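Local coordinates for protein probable flavin reductase (Sinorhizobium meliloti, PDB 3RH7) that binds flavin mononucleotide and is probably an NADPH-dependent flavin reductase of the FMN-binding split-barrel kind, at residues F236-Y241 against N250-A255; I184-V189 against C209-G214; A125-C130 against V148-N153; V34-D39 against A83-S88. All coordinates share one frame; numbering follows the deposited sequence.

Interaction 1. Residues F236-Y241 against N250-A255; sequences FLYSVY and NIVYHA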
loop_
_atom_site.group_PDB
_atom_site.type_symbol
_atom_site.label_atom_id
_atom_site.label_comp_id
_atom_site.label_asym_id
_atom_site.label_seq_id
_atom_site.Cartn_x
_atom_site.Cartn_y
_atom_site.Cartn_z
ATOM N N PHE A 236 -6.859 1.464 -7.801
ATOM C CA PHE A 236 -7.570 1.030 -6.611
ATOM C C PHE A 236 -8.965 1.585 -6.605
ATOM O O PHE A 236 -9.211 2.641 -7.172
ATOM C CB PHE A 236 -6.826 1.468 -5.331
ATOM C CG PHE A 236 -5.615 0.648 -4.958
ATOM C CD1 PHE A 236 -5.755 -0.575 -4.322
ATOM C CD2 PHE A 236 -4.335 1.110 -5.222
ATOM C CE1 PHE A 236 -4.634 -1.334 -3.975
ATOM C CE2 PHE A 236 -3.217 0.349 -4.894
ATOM C CZ PHE A 236 -3.368 -0.868 -4.271
ATOM N N LEU A 237 -9.873 0.891 -5.931
ATOM C CA LEU A 237 -11.252 1.337 -5.770
ATOM C C LEU A 237 -11.260 2.667 -5.022
ATOM O O LEU A 237 -10.533 2.847 -4.030
ATOM C CB LEU A 237 -12.074 0.281 -5.017
ATOM C CG LEU A 237 -12.453 -0.940 -5.811
ATOM C CD1 LEU A 237 -12.986 -1.999 -4.918
ATOM C CD2 LEU A 237 -13.485 -0.604 -6.836
ATOM N N TYR A 238 -12.023 3.619 -5.548
ATOM C CA TYR A 238 -12.117 4.942 -4.953
ATOM C C TYR A 238 -13.279 5.011 -3.964
ATOM O O TYR A 238 -13.114 5.464 -2.832
ATOM C CB TYR A 238 -12.286 5.967 -6.060
ATOM C CG TYR A 238 -12.001 7.386 -5.657
ATOM C CD1 TYR A 238 -10.706 7.890 -5.690
ATOM C CD2 TYR A 238 -13.035 8.267 -5.377
ATOM C CE1 TYR A 238 -10.443 9.227 -5.410
ATOM C CE2 TYR A 238 -12.785 9.608 -5.096
ATOM C CZ TYR A 238 -11.485 10.081 -5.112
ATOM O OH TYR A 238 -11.211 11.393 -4.821
ATOM N N SER A 239 -14.443 4.521 -4.390
ATOM C CA SER A 239 -15.667 4.572 -3.612
ATOM C C SER A 239 -16.695 3.519 -4.086
ATOM O O SER A 239 -16.807 3.257 -5.281
ATOM C CB SER A 239 -16.251 5.977 -3.748
ATOM O OG SER A 239 -17.544 6.087 -3.186
ATOM N N VAL A 240 -17.435 2.935 -3.157
ATOM C CA VAL A 240 -18.515 1.995 -3.483
ATOM C C VAL A 240 -19.726 2.470 -2.703
ATOM O O VAL A 240 -19.638 2.575 -1.479
ATOM C CB VAL A 240 -18.210 0.505 -3.220
ATOM C CG1 VAL A 240 -19.424 -0.343 -3.549
ATOM C CG2 VAL A 240 -16.997 0.039 -4.019
ATOM N N TYR A 241 -20.831 2.801 -3.399
ATOM C CA TYR A 241 -22.014 3.347 -2.766
ATOM C C TYR A 241 -23.306 3.067 -3.561
ATOM O O TYR A 241 -23.242 2.644 -4.698
ATOM C CB TYR A 241 -21.823 4.868 -2.597
ATOM C CG TYR A 241 -21.792 5.667 -3.881
ATOM C CD1 TYR A 241 -22.958 6.214 -4.416
ATOM C CD2 TYR A 241 -20.594 5.930 -4.531
ATOM C CE1 TYR A 241 -22.936 6.969 -5.591
ATOM C CE2 TYR A 241 -20.556 6.679 -5.712
ATOM C CZ TYR A 241 -21.731 7.206 -6.235
ATOM O OH TYR A 241 -21.721 7.954 -7.393
ATOM N N ASN A 250 -23.151 1.830 -7.260
ATOM C CA ASN A 250 -22.071 2.552 -7.917
ATOM C C ASN A 250 -20.678 2.058 -7.452
ATOM O O ASN A 250 -20.406 2.045 -6.248
ATOM C CB ASN A 250 -22.251 4.038 -7.608
ATOM C CG ASN A 250 -22.769 4.849 -8.744
ATOM O OD1 ASN A 250 -22.021 5.181 -9.674
ATOM N ND2 ASN A 250 -24.041 5.223 -8.665
ATOM N N ILE A 251 -19.815 1.635 -8.410
ATOM C CA ILE A 251 -18.420 1.221 -8.161
ATOM C C ILE A 251 -17.527 2.244 -8.878
ATOM O O ILE A 251 -17.527 2.308 -10.116
ATOM C CB ILE A 251 -18.103 -0.255 -8.556
ATOM C CG1 ILE A 251 -18.861 -1.244 -7.635
ATOM C CG2 ILE A 251 -16.599 -0.528 -8.524
ATOM C CD1 ILE A 251 -18.826 -2.674 -8.048
ATOM N N VAL A 252 -16.822 3.092 -8.095
ATOM C CA VAL A 252 -15.958 4.150 -8.628
ATOM C C VAL A 252 -14.507 3.766 -8.383
ATOM O O VAL A 252 -14.124 3.433 -7.251
ATOM C CB VAL A 252 -16.295 5.550 -8.056
ATOM C CG1 VAL A 252 -15.450 6.641 -8.718
ATOM C CG2 VAL A 252 -17.779 5.858 -8.204
ATOM N N TYR A 253 -13.712 3.771 -9.467
ATOM C CA TYR A 253 -12.293 3.424 -9.442
ATOM C C TYR A 253 -11.453 4.647 -9.587
ATOM O O TYR A 253 -11.903 5.660 -10.145
ATOM C CB TYR A 253 -11.960 2.480 -10.598
ATOM C CG TYR A 253 -12.045 1.011 -10.286
ATOM C CD1 TYR A 253 -10.979 0.344 -9.686
ATOM C CD2 TYR A 253 -13.136 0.254 -10.691
ATOM C CE1 TYR A 253 -10.997 -1.038 -9.494
ATOM C CE2 TYR A 253 -13.181 -1.125 -10.480
ATOM C CZ TYR A 253 -12.100 -1.770 -9.895
ATOM O OH TYR A 253 -12.096 -3.131 -9.722
ATOM N N HIS A 254 -10.220 4.563 -9.099
ATOM C CA HIS A 254 -9.278 5.627 -9.318
ATOM C C HIS A 254 -8.565 5.214 -10.595
ATOM O O HIS A 254 -8.330 4.019 -10.755
ATOM C CB HIS A 254 -8.359 5.856 -8.097
ATOM C CG HIS A 254 -7.527 7.111 -8.184
ATOM N ND1 HIS A 254 -7.677 8.043 -9.238
ATOM C CD2 HIS A 254 -6.538 7.546 -7.372
ATOM C CE1 HIS A 254 -6.778 8.992 -9.022
ATOM N NE2 HIS A 254 -6.065 8.743 -7.922
ATOM N N ALA A 255 -8.338 6.139 -11.565
ATOM C CA ALA A 255 -7.675 5.739 -12.807
ATOM C C ALA A 255 -6.695 6.800 -13.331
ATOM O O ALA A 255 -6.648 7.904 -12.798
ATOM C CB ALA A 255 -8.715 5.404 -13.865
#
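Tyr-241 and Asn-250 form a hydrogen-bonded pair in the antiparallel beta hairpin of strands 232-242 and 249-257, which carries a classic beta bulge. In a CH-pi contact, CB of Asn-250 sits over the centre of the Tyr-241 ring, 3.5 Å from its centroid, and the amide lies stacked on that ring with the planes 8° apart. The ring reaches this place because CG of Tyr-241 stands between its own backbone N and carbonyl carbon (chi1 68°), and CE2 of the ring touches CG2 of Val-252. With an alanine for this tyrosine, the Asn-250 amide would probably be held less firmly, losing the ring it stacks on while ND2 keeps a weak bond to O of Arg-248. On the other face of the hairpin a second CH-pi contact sets CD2 of Leu-237 over the Tyr-253 ring, 3.5 Å from its centroid. Farther along, the edge of Tyr-238 is turned to the face of His-254, whose ND1 is bonded to O of Val-189. Helix 281-292 packs on Tyr-238 and Tyr-241, whereas helix 169-181 covers Leu-237 and Val-240. At the bulge, O of Val-252 serves two successive amides, N of Tyr-238 at 2.7 Å and N of Ser-239 at 3.1 Å.

Interaction 2. Residues I184-V189 against C209-G214; sequences IRLGAV and CTVEGG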
loop_
_atom_site.group_PDB
_atom_site.type_symbol
_atom_site.label_atom_id
_atom_site.label_comp_id
_atom_site.label_asym_id
_atom_site.label_seq_id
_atom_site.Cartn_x
_atom_site.Cartn_y
_atom_site.Cartn_z
ATOM N N ILE A 184 -24.347 -2.441 -11.910
ATOM C CA ILE A 184 -23.522 -1.443 -11.249
ATOM C C ILE A 184 -23.133 -0.346 -12.255
ATOM O O ILE A 184 -22.859 -0.623 -13.436
ATOM C CB ILE A 184 -22.252 -2.047 -10.577
ATOM C CG1 ILE A 184 -21.500 -2.965 -11.569
ATOM C CG2 ILE A 184 -22.560 -2.707 -9.239
ATOM C CD1 ILE A 184 -20.527 -4.050 -11.057
ATOM N N ARG A 185 -23.094 0.901 -11.774
ATOM C CA ARG A 185 -22.595 1.982 -12.585
ATOM C C ARG A 185 -21.106 2.065 -12.296
ATOM O O ARG A 185 -20.708 2.309 -11.147
ATOM C CB ARG A 185 -23.309 3.295 -12.289
ATOM C CG ARG A 185 -22.579 4.438 -12.944
ATOM C CD ARG A 185 -23.180 5.758 -12.612
ATOM N NE ARG A 185 -24.322 6.060 -13.463
ATOM C CZ ARG A 185 -25.563 6.104 -13.013
ATOM N NH1 ARG A 185 -25.820 5.863 -11.723
ATOM N NH2 ARG A 185 -26.565 6.403 -13.838
ATOM N N LEU A 186 -20.283 1.803 -13.318
ATOM C CA LEU A 186 -18.835 1.853 -13.166
ATOM C C LEU A 186 -18.347 3.232 -13.500
ATOM O O LEU A 186 -18.417 3.640 -14.662
ATOM C CB LEU A 186 -18.148 0.823 -14.059
ATOM C CG LEU A 186 -18.578 -0.614 -13.918
ATOM C CD1 LEU A 186 -17.763 -1.465 -14.817
ATOM C CD2 LEU A 186 -18.449 -1.080 -12.475
ATOM N N GLY A 187 -17.906 3.957 -12.482
ATOM C CA GLY A 187 -17.374 5.302 -12.660
ATOM C C GLY A 187 -15.883 5.362 -12.436
ATOM O O GLY A 187 -15.300 4.423 -11.890
ATOM N N ALA A 188 -15.253 6.466 -12.820
ATOM C CA ALA A 188 -13.826 6.623 -12.624
ATOM C C ALA A 188 -13.413 8.059 -12.379
ATOM O O ALA A 188 -13.949 8.983 -12.995
ATOM C CB ALA A 188 -13.069 6.089 -13.827
ATOM N N VAL A 189 -12.419 8.236 -11.489
ATOM C CA VAL A 189 -11.750 9.516 -11.211
ATOM C C VAL A 189 -10.467 9.401 -12.017
ATOM O O VAL A 189 -9.451 8.895 -11.510
ATOM C CB VAL A 189 -11.543 9.811 -9.700
ATOM C CG1 VAL A 189 -10.732 11.080 -9.504
ATOM C CG2 VAL A 189 -12.881 9.927 -8.982
ATOM N N CYS A 209 -20.270 3.803 -17.170
ATOM C CA CYS A 209 -21.082 2.865 -17.925
ATOM C C CYS A 209 -21.645 1.826 -16.970
ATOM O O CYS A 209 -20.919 1.348 -16.106
ATOM C CB CYS A 209 -20.303 2.231 -19.076
ATOM S SG CYS A 209 -18.929 1.158 -18.577
ATOM N N THR A 210 -22.956 1.544 -17.084
ATOM C CA THR A 210 -23.688 0.603 -16.226
ATOM C C THR A 210 -23.761 -0.758 -16.911
ATOM O O THR A 210 -24.329 -0.895 -18.000
ATOM C CB THR A 210 -25.076 1.164 -15.879
ATOM O OG1 THR A 210 -24.939 2.482 -15.348
ATOM C CG2 THR A 210 -25.837 0.299 -14.917
ATOM N N VAL A 211 -23.193 -1.771 -16.243
ATOM C CA VAL A 211 -23.107 -3.158 -16.709
ATOM C C VAL A 211 -23.491 -4.116 -15.581
ATOM O O VAL A 211 -23.609 -3.687 -14.424
ATOM C CB VAL A 211 -21.677 -3.475 -17.233
ATOM C CG1 VAL A 211 -21.306 -2.593 -18.421
ATOM C CG2 VAL A 211 -20.626 -3.346 -16.119
ATOM N N GLU A 212 -23.664 -5.414 -15.907
ATOM C CA GLU A 212 -23.931 -6.464 -14.909
ATOM C C GLU A 212 -23.149 -7.691 -15.317
ATOM O O GLU A 212 -23.582 -8.448 -16.189
ATOM C CB GLU A 212 -25.423 -6.767 -14.763
ATOM C CG GLU A 212 -25.760 -7.721 -13.623
ATOM C CD GLU A 212 -27.232 -7.942 -13.299
ATOM O OE1 GLU A 212 -28.124 -7.405 -14.002
ATOM O OE2 GLU A 212 -27.485 -8.673 -12.314
ATOM N N GLY A 213 -21.974 -7.850 -14.727
ATOM C CA GLY A 213 -21.114 -8.976 -15.050
ATOM C C GLY A 213 -19.859 -8.557 -15.758
ATOM O O GLY A 213 -19.884 -7.606 -16.563
ATOM N N GLY A 214 -18.776 -9.281 -15.429
ATOM C CA GLY A 214 -17.434 -9.087 -15.957
ATOM C C GLY A 214 -16.536 -8.383 -14.970
ATOM O O GLY A 214 -16.994 -7.998 -13.888
#
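Leu-186 and Val-211 meet through their first torsions: CG of Leu-186 lies anti to its carbonyl carbon (chi1 -55°), while CG2 of Val-211 has its backbone N on one side and C on the other. CD1 of Leu-186 thereby comes to 3.7 Å from CG2 of Val-211, the two side chains crossing at about a right angle on the face they share with Ile-184 and Cys-209. Arg-185 and Thr-210 stand on the other face. With CG of Arg-185 anti to its backbone N (chi1 169°) and the chain bent at chi3, the guanidinium turns so that OG1 of Thr-210 lies over one of its faces; the nearer touch is OG1 to CB of Arg-185, 3.6 Å. This is packing rather than a bond, since the charge of Arg-185 is met by Asp-246 through NH1 and its NE is bonded to Asn-208, while OG1 of Thr-210 has a weak bond to NH1 of Arg-248. The backbones are joined by two hydrogen-bonded pairs. N of Ile-184 reaches O of Val-211 at 2.9 Å, and N of Leu-186 reaches O of Cys-209 at 2.9 Å, each with its return bond. Between them, at the non-hydrogen-bonded pair of Arg-185 and Thr-210, CA of Thr-210 makes a CA-H...O contact with O of Ile-184 at 3.2 Å. Helix 216-228 covers Leu-186 through Pro-216 and Thr-219, and the opposite edge of strand 184-191 bonds strand 249-257. Within this chain, 208-211 is an outermost strand of this four-stranded mixed sheet, which is flanked by helices and is probably the Nudix-like part of the protein.

Interaction 3. Residues A125-C130 against V148-N153; sequences AAWFEC and VTAFEN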
loop_
_atom_site.group_PDB
_atom_site.type_symbol
_atom_site.label_atom_id
_atom_site.label_comp_id
_atom_site.label_asym_id
_atom_site.label_seq_id
_atom_site.Cartn_x
_atom_site.Cartn_y
_atom_site.Cartn_z
ATOM N N ALA A 125 -4.373 1.104 13.517
ATOM C CA ALA A 125 -3.936 -0.204 13.011
ATOM C C ALA A 125 -2.731 -0.712 13.814
ATOM O O ALA A 125 -2.533 -1.931 13.912
ATOM C CB ALA A 125 -3.584 -0.104 11.529
ATOM N N ALA A 126 -1.933 0.245 14.374
ATOM C CA ALA A 126 -0.703 0.086 15.170
ATOM C C ALA A 126 -0.142 1.445 15.573
ATOM O O ALA A 126 -0.272 2.418 14.828
ATOM C CB ALA A 126 0.361 -0.677 14.382
ATOM N N TRP A 127 0.507 1.505 16.739
ATOM C CA TRP A 127 1.158 2.722 17.244
ATOM C C TRP A 127 2.515 2.378 17.857
ATOM O O TRP A 127 2.712 1.262 18.362
ATOM C CB TRP A 127 0.289 3.524 18.226
ATOM C CG TRP A 127 -0.107 2.810 19.490
ATOM C CD1 TRP A 127 -1.324 2.266 19.769
ATOM C CD2 TRP A 127 0.682 2.660 20.681
ATOM N NE1 TRP A 127 -1.346 1.787 21.065
ATOM C CE2 TRP A 127 -0.125 2.008 21.641
ATOM C CE3 TRP A 127 1.995 3.011 21.033
ATOM C CZ2 TRP A 127 0.338 1.688 22.924
ATOM C CZ3 TRP A 127 2.467 2.660 22.297
ATOM C CH2 TRP A 127 1.636 2.024 23.230
ATOM N N PHE A 128 3.446 3.346 17.815
ATOM C CA PHE A 128 4.810 3.211 18.307
ATOM C C PHE A 128 5.263 4.443 19.092
ATOM O O PHE A 128 5.341 5.527 18.525
ATOM C CB PHE A 128 5.776 2.993 17.122
ATOM C CG PHE A 128 5.470 1.813 16.234
ATOM C CD1 PHE A 128 4.630 1.950 15.126
ATOM C CD2 PHE A 128 6.040 0.580 16.480
ATOM C CE1 PHE A 128 4.318 0.852 14.319
ATOM C CE2 PHE A 128 5.728 -0.521 15.681
ATOM C CZ PHE A 128 4.867 -0.377 14.604
ATOM N N GLU A 129 5.585 4.271 20.381
ATOM C CA GLU A 129 6.151 5.326 21.217
ATOM C C GLU A 129 7.652 5.328 20.998
ATOM O O GLU A 129 8.305 4.288 21.147
ATOM C CB GLU A 129 5.811 5.117 22.700
ATOM C CG GLU A 129 4.454 5.655 23.080
ATOM C CD GLU A 129 4.350 6.014 24.543
ATOM O OE1 GLU A 129 4.038 5.111 25.357
ATOM O OE2 GLU A 129 4.593 7.201 24.869
ATOM N N CYS A 130 8.190 6.475 20.606
ATOM C CA CYS A 130 9.599 6.600 20.261
ATOM C C CYS A 130 10.331 7.624 21.116
ATOM O O CYS A 130 9.752 8.361 21.910
ATOM C CB CYS A 130 9.752 6.922 18.775
ATOM S SG CYS A 130 9.278 5.564 17.663
ATOM N N VAL A 148 11.982 2.595 19.226
ATOM C CA VAL A 148 10.688 2.167 19.768
ATOM C C VAL A 148 10.852 1.817 21.252
ATOM O O VAL A 148 11.646 0.932 21.615
ATOM C CB VAL A 148 10.040 1.003 18.979
ATOM C CG1 VAL A 148 8.666 0.664 19.526
ATOM C CG2 VAL A 148 9.931 1.331 17.509
ATOM N N THR A 149 10.138 2.569 22.095
ATOM C CA THR A 149 10.132 2.402 23.540
ATOM C C THR A 149 8.926 1.519 23.923
ATOM O O THR A 149 9.018 0.718 24.856
ATOM C CB THR A 149 10.130 3.782 24.259
ATOM O OG1 THR A 149 8.823 4.385 24.257
ATOM C CG2 THR A 149 11.173 4.747 23.702
ATOM N N ALA A 150 7.803 1.668 23.185
ATOM C CA ALA A 150 6.549 0.928 23.390
ATOM C C ALA A 150 5.779 0.843 22.066
ATOM O O ALA A 150 5.966 1.694 21.187
ATOM C CB ALA A 150 5.705 1.619 24.450
ATOM N N PHE A 151 4.925 -0.185 21.913
ATOM C CA PHE A 151 4.123 -0.345 20.695
ATOM C C PHE A 151 2.893 -1.233 20.940
ATOM O O PHE A 151 2.787 -1.921 21.969
ATOM C CB PHE A 151 4.963 -0.898 19.520
ATOM C CG PHE A 151 5.421 -2.328 19.673
ATOM C CD1 PHE A 151 6.609 -2.630 20.342
ATOM C CD2 PHE A 151 4.677 -3.375 19.143
ATOM C CE1 PHE A 151 7.027 -3.955 20.491
ATOM C CE2 PHE A 151 5.108 -4.692 19.274
ATOM C CZ PHE A 151 6.266 -4.976 19.965
ATOM N N GLU A 152 1.975 -1.222 19.965
ATOM C CA GLU A 152 0.769 -2.037 20.000
ATOM C C GLU A 152 0.326 -2.282 18.590
ATOM O O GLU A 152 0.458 -1.396 17.752
ATOM C CB GLU A 152 -0.333 -1.358 20.804
ATOM C CG GLU A 152 -1.240 -2.306 21.548
ATOM C CD GLU A 152 -1.874 -1.627 22.748
ATOM O OE1 GLU A 152 -2.757 -0.759 22.543
ATOM O OE2 GLU A 152 -1.451 -1.923 23.890
ATOM N N ASN A 153 -0.178 -3.485 18.320
ATOM C CA ASN A 153 -0.645 -3.885 16.994
ATOM C C ASN A 153 -2.007 -4.605 17.117
ATOM O O ASN A 153 -2.092 -5.757 17.591
ATOM C CB ASN A 153 0.424 -4.750 16.301
ATOM C CG ASN A 153 -0.028 -5.753 15.241
ATOM O OD1 ASN A 153 -0.839 -5.452 14.373
ATOM N ND2 ASN A 153 0.565 -6.958 15.226
#
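Phe-128 and Phe-151 form the apolar centre, but their rings do not stack on each other: CD2 of Phe-128 touches CB of Phe-151 at 3.5 Å. The Phe-151 ring itself leads away from the strand 126-130, its CG flanked by both backbone N and C (chi1 69°). CG1 of Val-148 comes to the edge of the Phe-128 ring, near its plane, at 4.0 Å. The second subunit packs on this face, where its Phe-25 meets Phe-128 and its Phe-16 makes an edge-to-face pair with Phe-151. Trp-127 lies on the other face of the hairpin with its indole laid across the neighbouring strand. CB of Glu-152 sits over the five-membered ring, 3.7 Å from its centroid, and CZ3 touches CB of Ala-150. The two segments belong to the antiparallel beta hairpin of strands 126-138 and 141-153 in the split-barrel sheet, and Thr-149 and Ala-150 opposite Glu-129 make a classic beta bulge. A leucine in place of the tryptophan would probably leave CB of Glu-152 without the ring it rests on and the carboxylate without the indole N-H. That bond, from NE1 of Trp-127 to OE1 of Glu-152, is long at 3.3 Å and bent (N-H...O 140°), and meets the oxygen from above the carboxylate plane. At the bulge, O of Glu-129 accepts N of Thr-149 at 2.7 Å, while the side-chain OE2 of Glu-129 takes the backbone N of Asp-116.

Interaction 4. Residues V34-D39 against A83-S88; sequences VVTASD and AINVLS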
loop_
_atom_site.group_PDB
_atom_site.type_symbol
_atom_site.label_atom_id
_atom_site.label_comp_id
_atom_site.label_asym_id
_atom_site.label_seq_id
_atom_site.Cartn_x
_atom_site.Cartn_y
_atom_site.Cartn_z
ATOM N N VAL A 34 0.232 9.251 11.463
ATOM C CA VAL A 34 0.115 10.570 12.060
ATOM C C VAL A 34 1.176 10.605 13.166
ATOM O O VAL A 34 1.093 9.866 14.165
ATOM C CB VAL A 34 -1.284 11.040 12.537
ATOM C CG1 VAL A 34 -1.188 12.408 13.195
ATOM C CG2 VAL A 34 -2.277 11.090 11.386
ATOM N N VAL A 35 2.234 11.392 12.904
ATOM C CA VAL A 35 3.337 11.621 13.830
ATOM C C VAL A 35 2.849 12.601 14.884
ATOM O O VAL A 35 2.333 13.673 14.560
ATOM C CB VAL A 35 4.607 12.127 13.134
ATOM C CG1 VAL A 35 5.833 11.909 14.010
ATOM C CG2 VAL A 35 4.784 11.468 11.780
ATOM N N THR A 36 2.968 12.211 16.144
ATOM C CA THR A 36 2.537 13.057 17.239
ATOM C C THR A 36 3.654 13.268 18.260
ATOM O O THR A 36 4.566 12.451 18.370
ATOM C CB THR A 36 1.311 12.453 17.909
ATOM O OG1 THR A 36 1.659 11.194 18.474
ATOM C CG2 THR A 36 0.122 12.324 16.980
ATOM N N ALA A 37 3.549 14.370 19.016
ATOM C CA ALA A 37 4.454 14.786 20.089
ATOM C C ALA A 37 3.816 15.926 20.888
ATOM O O ALA A 37 2.691 16.337 20.585
ATOM C CB ALA A 37 5.797 15.217 19.518
ATOM N N SER A 38 4.508 16.405 21.936
ATOM C CA SER A 38 4.062 17.529 22.764
ATOM C C SER A 38 5.106 18.655 22.661
ATOM O O SER A 38 6.296 18.370 22.825
ATOM C CB SER A 38 3.853 17.088 24.212
ATOM O OG SER A 38 2.755 16.200 24.349
ATOM N N ASP A 39 4.688 19.917 22.359
ATOM C CA ASP A 39 5.621 21.044 22.230
ATOM C C ASP A 39 6.245 21.458 23.597
ATOM O O ASP A 39 6.024 20.794 24.620
ATOM C CB ASP A 39 4.971 22.257 21.527
ATOM C CG ASP A 39 3.711 22.846 22.152
ATOM O OD1 ASP A 39 3.618 22.878 23.403
ATOM O OD2 ASP A 39 2.853 23.355 21.392
ATOM N N ALA A 83 5.539 9.829 18.706
ATOM C CA ALA A 83 4.790 8.602 18.489
ATOM C C ALA A 83 4.319 8.502 17.054
ATOM O O ALA A 83 3.988 9.510 16.433
ATOM C CB ALA A 83 3.604 8.513 19.438
ATOM N N ILE A 84 4.282 7.283 16.528
ATOM C CA ILE A 84 3.810 7.052 15.170
ATOM C C ILE A 84 2.458 6.333 15.228
ATOM O O ILE A 84 2.396 5.203 15.714
ATOM C CB ILE A 84 4.874 6.272 14.360
ATOM C CG1 ILE A 84 6.094 7.157 14.036
ATOM C CG2 ILE A 84 4.283 5.610 13.116
ATOM C CD1 ILE A 84 5.938 8.187 12.971
ATOM N N ASN A 85 1.375 6.988 14.753
ATOM C CA ASN A 85 0.055 6.336 14.743
ATOM C C ASN A 85 -0.282 5.857 13.318
ATOM O O ASN A 85 -0.572 6.699 12.447
ATOM C CB ASN A 85 -1.042 7.275 15.273
ATOM C CG ASN A 85 -0.986 7.546 16.744
ATOM O OD1 ASN A 85 -1.529 6.793 17.542
ATOM N ND2 ASN A 85 -0.404 8.664 17.128
ATOM N N VAL A 86 -0.207 4.509 13.078
ATOM C CA VAL A 86 -0.502 3.863 11.774
ATOM C C VAL A 86 -2.057 3.773 11.705
ATOM O O VAL A 86 -2.675 2.979 12.416
ATOM C CB VAL A 86 0.250 2.497 11.630
ATOM C CG1 VAL A 86 -0.024 1.813 10.307
ATOM C CG2 VAL A 86 1.746 2.678 11.814
ATOM N N LEU A 87 -2.672 4.679 10.939
ATOM C CA LEU A 87 -4.127 4.809 10.861
ATOM C C LEU A 87 -4.836 3.588 10.263
ATOM O O LEU A 87 -4.268 2.912 9.419
ATOM C CB LEU A 87 -4.488 6.054 10.048
ATOM C CG LEU A 87 -3.943 7.400 10.516
ATOM C CD1 LEU A 87 -4.391 8.472 9.581
ATOM C CD2 LEU A 87 -4.405 7.752 11.953
ATOM N N SER A 88 -6.062 3.300 10.693
ATOM C CA SER A 88 -6.811 2.158 10.167
ATOM C C SER A 88 -7.750 2.577 8.988
ATOM O O SER A 88 -7.825 3.771 8.667
ATOM C CB SER A 88 -7.609 1.522 11.287
ATOM O OG SER A 88 -8.623 2.427 11.673
#
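Val-34 meets segment 83-88 at both its backbone and its side chain. Its N bonds O of Asn-85 at 2.9 Å and its O takes N of Asn-85 in return, while CG2 touches CD1 of Leu-87 at 3.8 Å. The same side chain packs on Phe-98 and Thr-48, two residues of the FMN site, which places this end of the strand pair beside the flavin site. Val-35 lies on the other face. Its CG2 runs beside Ile-84, 3.7 Å from CD1, the two side chains pointing the same way; Met-76 of helix 73-78 and residues of strand 44-56 pack on Val-35 as well. At Thr-36 the backbone bonds resume, N to O of Ala-83 at 2.9 Å and O to N of Ala-83 at 2.8 Å. With chi1 at 63°, OG1 of Thr-36 is turned in over its own backbone, which sets it against CB of Ala-83 at 3.4 Å and leaves CG2 beside the Asn-85 amide, at 3.7 Å from ND2. The hydroxyl and that ND2 are not bonded to each other. Both are instead bonded to O of Pro-119, and OD1 of Asn-85 takes N of Phe-121. The pairing thus belongs to the wall of the split barrel: one face is hydrocarbon, built from Val-35 and Ile-84, and the other mixes Val-34 and Ala-83 with two buried polar side chains. Because these two converge on a single carbonyl and the amide also receives a backbone N-H, strand 119-121 is probably held to this face by directional bonds as well as by packing.

Overall arrangement
From the N terminus, interaction 4 comes first: it joins strand 30-38 to strand 81-86 and closes a long loop that holds two further strands of the barrel and the helix 73-78. Interaction 3 follows as a local hairpin, and the two meet in the split-barrel sheet, where strand 126-138 lies beside 81-86 and Ala-125 and Ala-126 both bond Val-86. Past helix 169-181, interaction 2 closes the next loop and interaction 1 the last, a hairpin with eight residues between its segments. These two build the separate four-stranded mixed sheet, strand 184-191 lying next to 249-257. All four loops run in series, none crossing another, and the two pairs lie about 29 to 41 Å apart between centres.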